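PDB 2XSG: CCMAN5 from Cellulosimicrobium cellulans, which probably hydrolyses alpha-mannosides as a calcium-containing family 92 glycoside hydrolase, an activity that enables mannose-6-phosphate modification of lysosomal enzymes made in yeast. Local coordinates for residues R309-H314 against T668-A673; E493-P498 against G510-R515; G132-E137 against Y149-G154. All blocks are in the same frame, centred on the assembly; numbering follows the deposited sequence.

Contact 1 of 3, residues R309-H314 against T668-A673; sequences RLFYTH and TMFVAA
His314 sets CD2 above one face of the Phe670 ring, offset toward the rim, with that atom 3.7 Å from Phe670 CG. The two planes are inclined at 45°, an oblique aromatic pair. Tyr648 adds a third ring, meeting His314 edge-to-face and also touching Phe670. Within helix 306-318, Tyr312 CE1 lies at the edge of the Phe311 ring, in its plane, while Phe311 CD2 stands over the centre of the Tyr312 ring.

Phe670 reaches across to the neighbouring helix. With CG anti to the backbone N (chi1 -177°), the ring extends to the backbone of helix 306-318: CE1 lies 3.6 Å from Phe311 CA, and CZ is 3.9 Å from Leu310 CB. Val671 straddles the next stretch, CG1 4.0 Å from Phe311 CE1 and CG2 3.9 Å from the carbonyl carbon of His314. With an alanine in place of Phe670, the ring that His314 CD2, Phe311 CA and Leu310 CB share is gone, which would probably open a gap between the helices.

The segment axes approach to 8.9 Å at 132°, joining the buried faces of two helices of the catalytic region; Asp662, a calcium ligand, lies shortly before helix 665-675. Shape and apolar surface hold these segments together, while a hydrogen bond between His314 ND1 and Ser667 OG, just before the second segment, would limit the turning of the imidazole.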
loop_
_atom_site.group_PDB
_atom_site.type_symbol
_atom_site.label_atom_id
_atom_site.label_comp_id
_atom_site.label_asym_id
_atom_site.label_seq_id
_atom_site.Cartn_x
_atom_site.Cartn_y
_atom_site.Cartn_z
ATOM N N ARG A 309 18.263 -5.867 -4.622
ATOM C CA ARG A 309 17.050 -6.640 -4.901
ATOM C C ARG A 309 15.888 -6.177 -4.010
ATOM O O ARG A 309 14.739 -6.055 -4.463
ATOM C CB ARG A 309 17.309 -8.128 -4.703
ATOM C CG ARG A 309 18.022 -8.783 -5.860
ATOM C CD ARG A 309 18.792 -10.000 -5.390
ATOM N NE ARG A 309 19.009 -10.956 -6.466
ATOM C CZ ARG A 309 19.989 -10.890 -7.363
ATOM N NH1 ARG A 309 20.873 -9.888 -7.345
ATOM N NH2 ARG A 309 20.082 -11.826 -8.296
ATOM N N LEU A 310 16.203 -5.919 -2.742
ATOM C CA LEU A 310 15.228 -5.413 -1.790
ATOM C C LEU A 310 14.698 -4.077 -2.260
ATOM O O LEU A 310 13.490 -3.878 -2.285
ATOM C CB LEU A 310 15.835 -5.238 -0.407
ATOM C CG LEU A 310 15.603 -6.311 0.624
ATOM C CD1 LEU A 310 16.353 -5.893 1.898
ATOM C CD2 LEU A 310 14.094 -6.555 0.898
ATOM N N PHE A 311 15.588 -3.165 -2.659
ATOM C CA PHE A 311 15.128 -1.901 -3.224
ATOM C C PHE A 311 14.122 -2.089 -4.372
ATOM O O PHE A 311 13.020 -1.512 -4.334
ATOM C CB PHE A 311 16.296 -1.026 -3.680
ATOM C CG PHE A 311 15.868 0.269 -4.258
ATOM C CD1 PHE A 311 15.550 1.342 -3.428
ATOM C CD2 PHE A 311 15.728 0.420 -5.633
ATOM C CE1 PHE A 311 15.116 2.533 -3.966
ATOM C CE2 PHE A 311 15.283 1.612 -6.175
ATOM C CZ PHE A 311 14.984 2.675 -5.339
ATOM N N TYR A 312 14.501 -2.863 -5.391
ATOM C CA TYR A 312 13.654 -3.008 -6.584
ATOM C C TYR A 312 12.340 -3.758 -6.314
ATOM O O TYR A 312 11.316 -3.467 -6.942
ATOM C CB TYR A 312 14.425 -3.541 -7.810
ATOM C CG TYR A 312 15.291 -2.444 -8.418
ATOM C CD1 TYR A 312 14.709 -1.367 -9.122
ATOM C CD2 TYR A 312 16.667 -2.451 -8.258
ATOM C CE1 TYR A 312 15.492 -0.350 -9.646
ATOM C CE2 TYR A 312 17.463 -1.440 -8.777
ATOM C CZ TYR A 312 16.862 -0.380 -9.459
ATOM O OH TYR A 312 17.646 0.616 -9.971
ATOM N N THR A 313 12.384 -4.700 -5.378
ATOM C CA THR A 313 11.199 -5.409 -4.927
ATOM C C THR A 313 10.216 -4.410 -4.294
ATOM O O THR A 313 9.014 -4.442 -4.580
ATOM C CB THR A 313 11.560 -6.530 -3.923
ATOM O OG1 THR A 313 12.411 -7.502 -4.560
ATOM C CG2 THR A 313 10.290 -7.210 -3.378
ATOM N N HIS A 314 10.730 -3.520 -3.449
ATOM C CA HIS A 314 9.867 -2.539 -2.795
ATOM C C HIS A 314 9.473 -1.386 -3.722
ATOM O O HIS A 314 8.370 -0.818 -3.587
ATOM C CB HIS A 314 10.457 -2.050 -1.466
ATOM C CG HIS A 314 10.537 -3.128 -0.430
ATOM N ND1 HIS A 314 9.437 -3.856 -0.034
ATOM C CD2 HIS A 314 11.585 -3.623 0.269
ATOM C CE1 HIS A 314 9.799 -4.746 0.869
ATOM N NE2 HIS A 314 11.096 -4.616 1.081
ATOM N N THR A 668 7.147 1.601 0.228
ATOM C CA THR A 668 7.408 2.984 -0.159
ATOM C C THR A 668 8.339 3.694 0.831
ATOM O O THR A 668 9.232 4.418 0.424
ATOM C CB THR A 668 6.100 3.772 -0.317
ATOM O OG1 THR A 668 5.237 3.081 -1.221
ATOM C CG2 THR A 668 6.365 5.142 -0.877
ATOM N N MET A 669 8.147 3.466 2.130
ATOM C CA MET A 669 9.107 3.979 3.116
ATOM C C MET A 669 10.512 3.405 2.943
ATOM O O MET A 669 11.506 4.100 3.168
ATOM C CB MET A 669 8.596 3.779 4.543
ATOM C CG MET A 669 7.236 4.404 4.804
ATOM S SD MET A 669 7.070 6.172 4.402
ATOM C CE MET A 669 6.201 6.164 2.840
ATOM N N PHE A 670 10.609 2.144 2.542
ATOM C CA PHE A 670 11.926 1.561 2.260
ATOM C C PHE A 670 12.602 2.286 1.098
ATOM O O PHE A 670 13.782 2.634 1.174
ATOM C CB PHE A 670 11.832 0.066 1.950
ATOM C CG PHE A 670 13.174 -0.586 1.731
ATOM C CD1 PHE A 670 13.825 -0.473 0.499
ATOM C CD2 PHE A 670 13.791 -1.297 2.754
ATOM C CE1 PHE A 670 15.079 -1.055 0.310
ATOM C CE2 PHE A 670 15.052 -1.881 2.561
ATOM C CZ PHE A 670 15.682 -1.770 1.340
ATOM N N VAL A 671 11.866 2.481 0.006
ATOM C CA VAL A 671 12.405 3.238 -1.118
ATOM C C VAL A 671 12.900 4.615 -0.652
ATOM O O VAL A 671 13.999 5.032 -1.008
ATOM C CB VAL A 671 11.358 3.389 -2.217
ATOM C CG1 VAL A 671 11.766 4.502 -3.225
ATOM C CG2 VAL A 671 11.162 2.048 -2.929
ATOM N N ALA A 672 12.074 5.312 0.131
ATOM C CA ALA A 672 12.405 6.660 0.614
ATOM C C ALA A 672 13.685 6.665 1.459
ATOM O O ALA A 672 14.547 7.556 1.312
ATOM C CB ALA A 672 11.232 7.231 1.417
ATOM N N ALA A 673 13.807 5.672 2.339
ATOM C CA ALA A 673 15.001 5.532 3.172
ATOM C C ALA A 673 16.237 5.313 2.296
ATOM O O ALA A 673 17.286 5.917 2.547
ATOM C CB ALA A 673 14.831 4.396 4.158
#

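Contact 2 of 3, residues E493-P498 against G510-R515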
loop_
_atom_site.group_PDB
_atom_site.type_symbol
_atom_site.label_atom_id
_atom_site.label_comp_id
_atom_site.label_asym_id
_atom_site.label_seq_id
_atom_site.Cartn_x
_atom_site.Cartn_y
_atom_site.Cartn_z
ATOM N N GLU A 493 -0.915 22.248 21.908
ATOM C CA GLU A 493 -0.930 23.158 23.051
ATOM C C GLU A 493 -1.670 22.570 24.245
ATOM O O GLU A 493 -1.198 22.671 25.374
ATOM C CB GLU A 493 -1.566 24.487 22.648
ATOM C CG GLU A 493 -1.566 25.565 23.719
ATOM C CD GLU A 493 -2.750 26.503 23.556
ATOM O OE1 GLU A 493 -3.293 26.586 22.426
ATOM O OE2 GLU A 493 -3.144 27.143 24.559
ATOM N N LYS A 494 -2.808 21.931 23.983
ATOM C CA LYS A 494 -3.733 21.524 25.037
ATOM C C LYS A 494 -3.535 20.099 25.570
ATOM O O LYS A 494 -3.991 19.795 26.675
ATOM C CB LYS A 494 -5.194 21.696 24.570
ATOM C CG LYS A 494 -5.582 23.111 24.133
ATOM C CD LYS A 494 -6.123 23.914 25.316
ATOM C CE LYS A 494 -6.849 25.176 24.853
ATOM N NZ LYS A 494 -5.920 26.312 24.589
ATOM N N LEU A 495 -2.891 19.225 24.790
ATOM C CA LEU A 495 -2.704 17.835 25.237
ATOM C C LEU A 495 -1.271 17.427 25.589
ATOM O O LEU A 495 -1.047 16.292 25.997
ATOM C CB LEU A 495 -3.330 16.835 24.243
ATOM C CG LEU A 495 -4.835 16.961 24.011
ATOM C CD1 LEU A 495 -5.302 15.897 23.032
ATOM C CD2 LEU A 495 -5.588 16.845 25.320
ATOM N N THR A 496 -0.302 18.326 25.431
ATOM C CA THR A 496 1.079 17.992 25.806
ATOM C C THR A 496 1.236 18.318 27.283
ATOM O O THR A 496 1.389 19.473 27.657
ATOM C CB THR A 496 2.138 18.764 24.981
ATOM O OG1 THR A 496 1.889 18.614 23.579
ATOM C CG2 THR A 496 3.550 18.274 25.301
ATOM N N LYS A 497 1.181 17.295 28.122
ATOM C CA LYS A 497 1.260 17.474 29.571
ATOM C C LYS A 497 2.682 17.713 30.035
ATOM O O LYS A 497 3.540 16.841 29.862
ATOM C CB LYS A 497 0.703 16.247 30.287
ATOM C CG LYS A 497 0.824 16.335 31.803
ATOM C CD LYS A 497 0.486 15.021 32.451
ATOM C CE LYS A 497 0.490 15.182 33.963
ATOM N NZ LYS A 497 0.218 13.889 34.612
ATOM N N PRO A 498 2.943 18.881 30.655
ATOM C CA PRO A 498 4.313 19.151 31.117
ATOM C C PRO A 498 4.766 18.132 32.144
ATOM O O PRO A 498 3.964 17.680 32.952
ATOM C CB PRO A 498 4.197 20.524 31.788
ATOM C CG PRO A 498 3.009 21.153 31.128
ATOM C CD PRO A 498 2.045 20.020 30.906
ATOM N N GLY A 510 7.449 17.168 28.301
ATOM C CA GLY A 510 6.017 17.087 28.060
ATOM C C GLY A 510 5.659 16.051 27.008
ATOM O O GLY A 510 6.369 15.892 26.012
ATOM N N LEU A 511 4.534 15.371 27.214
ATOM C CA LEU A 511 4.091 14.308 26.304
ATOM C C LEU A 511 2.582 14.302 26.156
ATOM O O LEU A 511 1.845 14.576 27.114
ATOM C CB LEU A 511 4.507 12.932 26.823
ATOM C CG LEU A 511 5.956 12.536 27.013
ATOM C CD1 LEU A 511 5.970 11.151 27.655
ATOM C CD2 LEU A 511 6.692 12.533 25.690
ATOM N N LEU A 512 2.129 13.961 24.952
ATOM C CA LEU A 512 0.728 13.713 24.687
ATOM C C LEU A 512 0.158 12.820 25.783
ATOM O O LEU A 512 0.697 11.743 26.056
ATOM C CB LEU A 512 0.565 13.046 23.323
ATOM C CG LEU A 512 -0.866 12.706 22.873
ATOM C CD1 LEU A 512 -1.695 13.981 22.559
ATOM C CD2 LEU A 512 -0.831 11.801 21.660
ATOM N N THR A 513 -0.923 13.293 26.403
ATOM C CA THR A 513 -1.583 12.640 27.540
ATOM C C THR A 513 -3.110 12.869 27.451
ATOM O O THR A 513 -3.542 13.972 27.115
ATOM C CB THR A 513 -1.047 13.222 28.882
ATOM O OG1 THR A 513 0.368 13.094 28.921
ATOM C CG2 THR A 513 -1.612 12.503 30.096
ATOM N N PRO A 514 -3.936 11.834 27.739
ATOM C CA PRO A 514 -5.372 12.085 27.715
ATOM C C PRO A 514 -5.770 13.109 28.803
ATOM O O PRO A 514 -5.190 13.132 29.899
ATOM C CB PRO A 514 -5.973 10.709 28.017
ATOM C CG PRO A 514 -4.905 10.027 28.832
ATOM C CD PRO A 514 -3.634 10.458 28.165
ATOM N N ARG A 515 -6.755 13.931 28.484
ATOM C CA ARG A 515 -7.173 15.014 29.361
ATOM C C ARG A 515 -8.678 14.994 29.498
ATOM O O ARG A 515 -9.402 14.900 28.507
ATOM C CB ARG A 515 -6.715 16.348 28.790
ATOM C CG ARG A 515 -6.373 17.390 29.831
ATOM C CD ARG A 515 -6.132 18.756 29.186
ATOM N NE ARG A 515 -5.823 19.756 30.214
ATOM C CZ ARG A 515 -5.248 20.934 29.988
ATOM N NH1 ARG A 515 -4.904 21.303 28.756
ATOM N NH2 ARG A 515 -5.018 21.744 31.009
#
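Arg515 runs alongside the end of helix 478-495, touching it from CB to NH1. CB packs 3.7 Å from Leu495 CD2. The chain is then extended from CG to NE (chi2 -171°), which brings CD past the carbonyl of Lys494, 3.5 Å from its O. NE turns to Gly519 O for a hydrogen bond, and NH1 finishes on Lys494 O at 2.7 Å, arriving in the carbonyl plane on a lone pair. The bond is bent, 135° at the hydrogen, and the oxygen sits 26° out of the guanidinium plane. Trp521 adds a cation-pi contact. A positive group on a carbonyl in the last turn of a helix probably gains from the negative end of the helix dipole. Lys494 itself points its amine elsewhere, into a salt bridge with Glu493.

One residue on, Leu495 O accepts a hydrogen bond from Thr513 N at 3.0 Å. Beside it, Leu495 CB and Leu512 CD1 meet at 3.7 Å, the two side chains running alongside each other. Leu511 O is gripped from opposite faces of its plane, by Lys497 N at 3.0 Å and by Thr513 OG1 at 2.8 Å; that hydroxyl is also hydrogen-bonded to His526 NE2. Lys497 O in turn accepts from Leu511 N, completing the hydrogen-bonded pair of a two-stranded antiparallel hairpin. Gly510 suits the next step, since a CB there would press tightly on Thr496 CG2.

The hairpin comes after helix 478-495 in the chain, with Leu512 packed between helix 455-474, at Pro455 and Val459, and helix 539-542, at Leu539 and Tyr542.

Contact 3 of 3, residues G132-E137 against Y149-G154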
loop_
_atom_site.group_PDB
_atom_site.type_symbol
_atom_site.label_atom_id
_atom_site.label_comp_id
_atom_site.label_asym_id
_atom_site.label_seq_id
_atom_site.Cartn_x
_atom_site.Cartn_y
_atom_site.Cartn_z
ATOM N N GLY A 132 0.254 -37.029 -13.297
ATOM C CA GLY A 132 0.594 -35.947 -14.209
ATOM C C GLY A 132 0.486 -34.545 -13.637
ATOM O O GLY A 132 0.120 -34.347 -12.477
ATOM N N THR A 133 0.790 -33.561 -14.477
ATOM C CA THR A 133 0.931 -32.183 -14.028
ATOM C C THR A 133 0.103 -31.232 -14.877
ATOM O O THR A 133 0.090 -31.343 -16.103
ATOM C CB THR A 133 2.440 -31.806 -13.993
ATOM O OG1 THR A 133 3.072 -32.589 -12.974
ATOM C CG2 THR A 133 2.661 -30.336 -13.673
ATOM N N ILE A 134 -0.633 -30.335 -14.219
ATOM C CA ILE A 134 -1.263 -29.233 -14.914
ATOM C C ILE A 134 -0.300 -28.043 -14.816
ATOM O O ILE A 134 -0.107 -27.470 -13.733
ATOM C CB ILE A 134 -2.640 -28.850 -14.323
ATOM C CG1 ILE A 134 -3.613 -30.049 -14.328
ATOM C CG2 ILE A 134 -3.225 -27.663 -15.082
ATOM C CD1 ILE A 134 -4.858 -29.825 -13.459
ATOM N N GLU A 135 0.328 -27.704 -15.941
ATOM C CA GLU A 135 1.280 -26.595 -15.973
ATOM C C GLU A 135 0.454 -25.334 -16.153
ATOM O O GLU A 135 -0.266 -25.207 -17.124
ATOM C CB GLU A 135 2.293 -26.752 -17.118
ATOM C CG GLU A 135 3.216 -27.998 -17.016
ATOM C CD GLU A 135 4.351 -27.858 -15.989
ATOM O OE1 GLU A 135 4.433 -26.836 -15.254
ATOM O OE2 GLU A 135 5.177 -28.792 -15.912
ATOM N N ALA A 136 0.530 -24.431 -15.186
ATOM C CA ALA A 136 -0.258 -23.220 -15.213
ATOM C C ALA A 136 0.653 -22.013 -15.379
ATOM O O ALA A 136 1.619 -21.843 -14.646
ATOM C CB ALA A 136 -1.066 -23.102 -13.955
ATOM N N GLU A 137 0.325 -21.175 -16.353
ATOM C CA GLU A 137 0.985 -19.896 -16.520
ATOM C C GLU A 137 -0.084 -18.787 -16.575
ATOM O O GLU A 137 -1.060 -18.900 -17.318
ATOM C CB GLU A 137 1.758 -19.880 -17.832
ATOM C CG GLU A 137 2.981 -20.780 -17.902
ATOM C CD GLU A 137 3.453 -20.954 -19.327
ATOM O OE1 GLU A 137 4.420 -20.295 -19.716
ATOM O OE2 GLU A 137 2.814 -21.713 -20.083
ATOM N N TYR A 149 -2.740 -23.008 -19.858
ATOM C CA TYR A 149 -2.674 -24.282 -19.131
ATOM C C TYR A 149 -2.280 -25.435 -20.035
ATOM O O TYR A 149 -2.757 -25.536 -21.174
ATOM C CB TYR A 149 -4.038 -24.616 -18.499
ATOM C CG TYR A 149 -4.473 -23.630 -17.459
ATOM C CD1 TYR A 149 -5.416 -22.655 -17.759
ATOM C CD2 TYR A 149 -3.938 -23.666 -16.169
ATOM C CE1 TYR A 149 -5.822 -21.736 -16.801
ATOM C CE2 TYR A 149 -4.332 -22.745 -15.210
ATOM C CZ TYR A 149 -5.267 -21.776 -15.534
ATOM O OH TYR A 149 -5.667 -20.858 -14.596
ATOM N N ALA A 150 -1.411 -26.307 -19.536
ATOM C CA ALA A 150 -1.112 -27.576 -20.216
ATOM C C ALA A 150 -1.545 -28.752 -19.364
ATOM O O ALA A 150 -0.976 -28.978 -18.304
ATOM C CB ALA A 150 0.398 -27.679 -20.549
ATOM N N PHE A 151 -2.532 -29.516 -19.828
ATOM C CA PHE A 151 -3.059 -30.670 -19.077
ATOM C C PHE A 151 -2.405 -31.970 -19.545
ATOM O O PHE A 151 -1.964 -32.041 -20.684
ATOM C CB PHE A 151 -4.570 -30.783 -19.294
ATOM C CG PHE A 151 -5.375 -29.745 -18.567
ATOM C CD1 PHE A 151 -5.417 -28.435 -19.023
ATOM C CD2 PHE A 151 -6.116 -30.094 -17.439
ATOM C CE1 PHE A 151 -6.186 -27.469 -18.359
ATOM C CE2 PHE A 151 -6.884 -29.141 -16.770
ATOM C CZ PHE A 151 -6.914 -27.826 -17.227
ATOM N N PRO A 152 -2.354 -33.008 -18.686
ATOM C CA PRO A 152 -1.710 -34.240 -19.186
ATOM C C PRO A 152 -2.447 -34.815 -20.402
ATOM O O PRO A 152 -3.673 -34.718 -20.503
ATOM C CB PRO A 152 -1.795 -35.200 -17.989
ATOM C CG PRO A 152 -1.904 -34.285 -16.773
ATOM C CD PRO A 152 -2.714 -33.109 -17.254
ATOM N N ALA A 153 -1.704 -35.409 -21.321
ATOM C CA ALA A 153 -2.329 -36.069 -22.475
ATOM C C ALA A 153 -3.434 -37.040 -22.032
ATOM O O ALA A 153 -3.286 -37.768 -21.055
ATOM C CB ALA A 153 -1.287 -36.780 -23.321
ATOM N N GLY A 154 -4.559 -37.030 -22.734
ATOM C CA GLY A 154 -5.633 -37.945 -22.380
ATOM C C GLY A 154 -6.629 -37.362 -21.404
ATOM O O GLY A 154 -7.733 -37.890 -21.257
#
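Ala150 N gives its hydrogen to Glu135 O at 2.9 Å, a nearly straight bond of 164°, and the same oxygen receives a CA-H contact from Tyr149 CA at 3.3 Å. The return bond, Glu135 N to Ala150 O, is 3.0 Å long, so Glu135 and Ala150 form a complete hydrogen-bonded pair.

Beyond them the ladder probably stops because Pro152, where Thr133 O would next seek an N-H, has none; its CD rests 3.5 Å from that oxygen instead. The ring continues to Gly132, with CG 3.9 Å from Gly132 CA. A CB on that glycine would collide with Pro152 CG, and its backbone angles would push a CB against the preceding carbonyl.

This is a beta hairpin, strands 133-140 and 144-150, in the large antiparallel sheet of the N-terminal domain. Strand 112-121 pairs with the first strand, and strand 248-255 with the second.

Ile134 and Phe151 pack against each other on one face of the hairpin. With chi1 at -57°, Ile134 CG2 stands anti to the backbone N and comes over the centre of the Phe151 ring, 4.2 Å from its centroid and 8° off the normal, a CH-pi contact, while CD1 lies 3.9 Å from Phe151 CE2. Further along, Ala136 CB sits 3.5 Å from Tyr149 CE2, meeting that ring obliquely. Tyr149 OH is hydrogen-bonded to His147 ND1. Pro83 of strand 80-84 touches Ile134, Tyr149 and Phe151, and Phe62 of strand 58-63 reaches Ala136 and Tyr149.

From the N terminus, contact 3 comes first, closing a short hairpin within the N-terminal domain before any residue of the other two is reached. Contact 1 then opens at 309-314 and closes only at 668-673, a span of more than 350 residues that is far richer in helix than in strand. Contact 2 is nested inside that span as another short hairpin, following helix 478-495. Contact 1 therefore ties parts of the catalytic region that are far apart in sequence, while the other two are local. Its centre is about 35 Å from that of contact 2 and about 37 Å from that of contact 3, which lie on opposite sides of the chain's centre.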